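Local atomic coordinates of flagella basal body P-ring formation protein flgA (Salmonella typhimurium, PDB entry 3TEE), a protein that acts as a periplasmic chaperone in assembly of the flagellar P-ring, possibly in association with the rod or as a modulator of P-ring formation. Residues Y76-L89 against A118-V130. Numbering follows the deposited sequence.
Sequences YVAVAAPIARGGKL and AVSLRDLAPGQPV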
# COMPACT_ATOMS: atom_id res chain seq x y z
N TYR A 76 0.01 7.34 -12.86
CA TYR A 76 -0.71 7.05 -11.62
C TYR A 76 -1.96 6.28 -12.03
O TYR A 76 -2.34 6.29 -13.20
CB TYR A 76 -1.04 8.34 -10.84
CG TYR A 76 -2.00 9.27 -11.53
CD1 TYR A 76 -3.38 9.18 -11.29
CD2 TYR A 76 -1.55 10.24 -12.42
CE1 TYR A 76 -4.27 10.06 -11.90
CE2 TYR A 76 -2.43 11.09 -13.06
CZ TYR A 76 -3.79 11.00 -12.80
OH TYR A 76 -4.66 11.84 -13.40
N VAL A 77 -2.58 5.62 -11.08
CA VAL A 77 -3.75 4.80 -11.33
C VAL A 77 -4.99 5.70 -11.20
O VAL A 77 -5.16 6.36 -10.17
CB VAL A 77 -3.79 3.54 -10.41
CG1 VAL A 77 -5.02 2.67 -10.69
CG2 VAL A 77 -2.50 2.71 -10.58
N ALA A 78 -5.85 5.69 -12.23
CA ALA A 78 -7.10 6.44 -12.28
C ALA A 78 -8.26 5.49 -12.65
O ALA A 78 -8.05 4.46 -13.30
CB ALA A 78 -7.01 7.56 -13.33
N VAL A 79 -9.47 5.85 -12.26
CA VAL A 79 -10.70 5.11 -12.60
C VAL A 79 -10.99 5.32 -14.11
O VAL A 79 -10.89 6.46 -14.61
CB VAL A 79 -11.86 5.61 -11.71
CG1 VAL A 79 -13.16 4.87 -12.03
CG2 VAL A 79 -11.50 5.42 -10.23
N ALA A 80 -11.23 4.22 -14.84
CA ALA A 80 -11.50 4.25 -16.28
C ALA A 80 -12.98 4.01 -16.60
O ALA A 80 -13.40 4.28 -17.73
CB ALA A 80 -10.65 3.21 -17.00
N ALA A 81 -13.75 3.45 -15.66
CA ALA A 81 -15.19 3.18 -15.84
C ALA A 81 -15.83 3.32 -14.49
O ALA A 81 -15.14 3.10 -13.50
CB ALA A 81 -15.41 1.76 -16.38
N PRO A 82 -17.16 3.58 -14.37
CA PRO A 82 -17.78 3.64 -13.04
C PRO A 82 -17.55 2.37 -12.24
O PRO A 82 -17.60 1.26 -12.79
CB PRO A 82 -19.29 3.81 -13.37
CG PRO A 82 -19.30 4.49 -14.68
CD PRO A 82 -18.16 3.86 -15.43
N ILE A 83 -17.23 2.53 -10.94
CA ILE A 83 -17.03 1.41 -10.05
C ILE A 83 -17.96 1.61 -8.86
O ILE A 83 -17.90 2.65 -8.22
CB ILE A 83 -15.55 1.23 -9.58
CG1 ILE A 83 -14.57 1.23 -10.77
CG2 ILE A 83 -15.41 -0.05 -8.74
CD1 ILE A 83 -13.04 1.26 -10.31
N ALA A 84 -18.77 0.61 -8.54
CA ALA A 84 -19.67 0.69 -7.39
C ALA A 84 -18.93 0.29 -6.14
O ALA A 84 -17.93 -0.43 -6.22
CB ALA A 84 -20.86 -0.23 -7.60
N ARG A 85 -19.42 0.73 -4.96
CA ARG A 85 -18.88 0.32 -3.66
C ARG A 85 -18.97 -1.23 -3.64
O ARG A 85 -19.98 -1.77 -4.10
CB ARG A 85 -19.72 0.92 -2.51
CG ARG A 85 -19.33 0.41 -1.12
CD ARG A 85 -20.25 0.93 -0.04
NE ARG A 85 -20.54 -0.09 0.97
CZ ARG A 85 -21.62 -0.86 0.97
NH1 ARG A 85 -22.53 -0.74 0.01
NH2 ARG A 85 -21.80 -1.77 1.93
N GLY A 86 -17.88 -1.90 -3.28
CA GLY A 86 -17.84 -3.36 -3.30
C GLY A 86 -17.39 -3.96 -4.62
O GLY A 86 -17.11 -5.16 -4.68
N GLY A 87 -17.26 -3.13 -5.66
CA GLY A 87 -16.82 -3.55 -6.99
C GLY A 87 -15.33 -3.80 -7.07
O GLY A 87 -14.53 -3.06 -6.48
N LYS A 88 -14.95 -4.88 -7.80
CA LYS A 88 -13.55 -5.26 -8.00
C LYS A 88 -12.90 -4.26 -8.95
O LYS A 88 -13.53 -3.87 -9.93
CB LYS A 88 -13.44 -6.65 -8.64
CG LYS A 88 -13.88 -7.81 -7.76
CD LYS A 88 -13.82 -9.13 -8.53
CE LYS A 88 -14.30 -10.30 -7.70
NZ LYS A 88 -14.35 -11.55 -8.51
N LEU A 89 -11.66 -3.88 -8.68
CA LEU A 89 -10.85 -3.04 -9.55
C LEU A 89 -10.25 -4.03 -10.56
O LEU A 89 -9.66 -5.04 -10.15
CB LEU A 89 -9.75 -2.32 -8.75
CG LEU A 89 -10.10 -0.93 -8.18
CD1 LEU A 89 -11.18 -1.01 -7.06
CD2 LEU A 89 -8.86 -0.22 -7.68
N ALA A 118 -7.84 -5.66 -5.48
CA ALA A 118 -8.39 -4.55 -4.72
C ALA A 118 -9.88 -4.43 -5.01
O ALA A 118 -10.35 -4.84 -6.07
CB ALA A 118 -7.68 -3.26 -5.06
N VAL A 119 -10.64 -3.93 -4.02
CA VAL A 119 -12.08 -3.76 -4.11
C VAL A 119 -12.38 -2.33 -3.66
O VAL A 119 -11.74 -1.83 -2.72
CB VAL A 119 -12.80 -4.84 -3.24
CG1 VAL A 119 -14.27 -4.53 -3.06
CG2 VAL A 119 -12.63 -6.24 -3.85
N SER A 120 -13.34 -1.67 -4.32
CA SER A 120 -13.66 -0.29 -3.98
C SER A 120 -14.51 -0.19 -2.71
O SER A 120 -15.45 -0.95 -2.53
CB SER A 120 -14.40 0.39 -5.13
OG SER A 120 -14.47 1.77 -4.87
N LEU A 121 -14.17 0.78 -1.87
CA LEU A 121 -14.94 1.11 -0.67
C LEU A 121 -16.00 2.16 -1.02
O LEU A 121 -16.88 2.44 -0.21
CB LEU A 121 -14.04 1.65 0.45
CG LEU A 121 -13.05 0.65 1.08
CD1 LEU A 121 -12.07 1.36 1.98
CD2 LEU A 121 -13.78 -0.46 1.85
N ARG A 122 -15.91 2.75 -2.23
CA ARG A 122 -16.82 3.84 -2.63
C ARG A 122 -17.33 3.71 -4.05
O ARG A 122 -16.74 2.98 -4.85
CB ARG A 122 -16.09 5.20 -2.57
CG ARG A 122 -15.29 5.49 -1.31
CD ARG A 122 -14.93 6.95 -1.24
NE ARG A 122 -13.93 7.20 -0.21
CZ ARG A 122 -13.19 8.31 -0.14
NH1 ARG A 122 -13.33 9.26 -1.05
NH2 ARG A 122 -12.30 8.46 0.84
N ASP A 123 -18.37 4.50 -4.39
CA ASP A 123 -18.83 4.63 -5.77
C ASP A 123 -17.81 5.56 -6.43
O ASP A 123 -17.68 6.72 -6.02
CB ASP A 123 -20.24 5.25 -5.85
CG ASP A 123 -21.31 4.41 -5.20
OD1 ASP A 123 -21.25 3.16 -5.31
OD2 ASP A 123 -22.21 5.00 -4.57
N LEU A 124 -17.04 5.04 -7.38
CA LEU A 124 -16.01 5.82 -8.05
C LEU A 124 -16.41 6.23 -9.45
O LEU A 124 -17.13 5.50 -10.16
CB LEU A 124 -14.65 5.07 -8.04
CG LEU A 124 -14.07 4.68 -6.65
CD1 LEU A 124 -12.77 3.88 -6.80
CD2 LEU A 124 -13.78 5.92 -5.80
N ALA A 125 -15.94 7.41 -9.86
CA ALA A 125 -16.23 7.98 -11.17
C ALA A 125 -15.02 7.97 -12.08
O ALA A 125 -13.91 8.19 -11.61
CB ALA A 125 -16.72 9.41 -11.02
N PRO A 126 -15.22 7.79 -13.41
CA PRO A 126 -14.09 7.86 -14.35
C PRO A 126 -13.29 9.16 -14.20
O PRO A 126 -13.88 10.23 -14.00
CB PRO A 126 -14.78 7.83 -15.72
CG PRO A 126 -16.02 7.03 -15.49
CD PRO A 126 -16.48 7.46 -14.12
N GLY A 127 -11.96 9.04 -14.29
CA GLY A 127 -11.02 10.15 -14.14
C GLY A 127 -10.50 10.31 -12.72
O GLY A 127 -9.47 10.95 -12.48
N GLN A 128 -11.19 9.77 -11.75
CA GLN A 128 -10.78 9.88 -10.34
C GLN A 128 -9.42 9.17 -10.08
O GLN A 128 -9.32 7.98 -10.36
CB GLN A 128 -11.86 9.21 -9.47
CG GLN A 128 -11.90 9.65 -8.03
CD GLN A 128 -13.31 9.68 -7.45
OE1 GLN A 128 -14.30 9.13 -7.99
NE2 GLN A 128 -13.40 10.33 -6.30
N PRO A 129 -8.41 9.82 -9.46
CA PRO A 129 -7.21 9.08 -9.07
C PRO A 129 -7.59 8.05 -7.99
O PRO A 129 -8.45 8.33 -7.12
CB PRO A 129 -6.29 10.17 -8.47
CG PRO A 129 -6.82 11.46 -9.02
CD PRO A 129 -8.31 11.24 -9.08
N VAL A 130 -7.02 6.85 -8.09
CA VAL A 130 -7.31 5.78 -7.14
C VAL A 130 -6.43 5.99 -5.90
O VAL A 130 -5.20 5.89 -6.00
CB VAL A 130 -7.15 4.37 -7.76
CG1 VAL A 130 -7.29 3.27 -6.71
CG2 VAL A 130 -8.14 4.16 -8.91
O HOH W 1 -7.28 12.05 -13.08
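Ile-83 and Leu-124 form an antiparallel hydrogen-bonded pair amid a contact held mainly by backbone hydrogen bonds; 76-89 runs from the last residues of strand 62-79 into a loop, and segment 118-130 begins with strand 118-120. Leu-124 N gives the shorter bond of the pair, 2.7 Å to Ile-83 O. The bonding pattern repeats with near twofold symmetry about this pair: Val-79 grips the type II turn Ala-125 to Gln-128 through Gly-127 N and Gln-128 O, and Ser-120 grips the turn Ala-84 to Gly-87 through Gly-86 N and Gly-87 O. Glycine suits the third place of each turn, where phi is near +90° and a side chain would press against the preceding carbonyl O. Asp-123, its carboxylate leaning toward the other segment, accepts a hydrogen bond from Arg-85 N at OD1 (3.1 Å), on the anti side. Inside, Val-79, with CG1 anti to the backbone N (chi1 -180°) and CG2 beside it, crosses the Val-130 side chain at about a right angle, the two CG2 methyls 3.8 Å apart. Leu-89 CD2 meets Val-130 CG1 tip to tip at 3.9 Å. Two extended segments gripping each other's type II turns about a pseudo-twofold axis are consistent with the beta-clip fold of the SAF family, to which FlgA's domain is assigned.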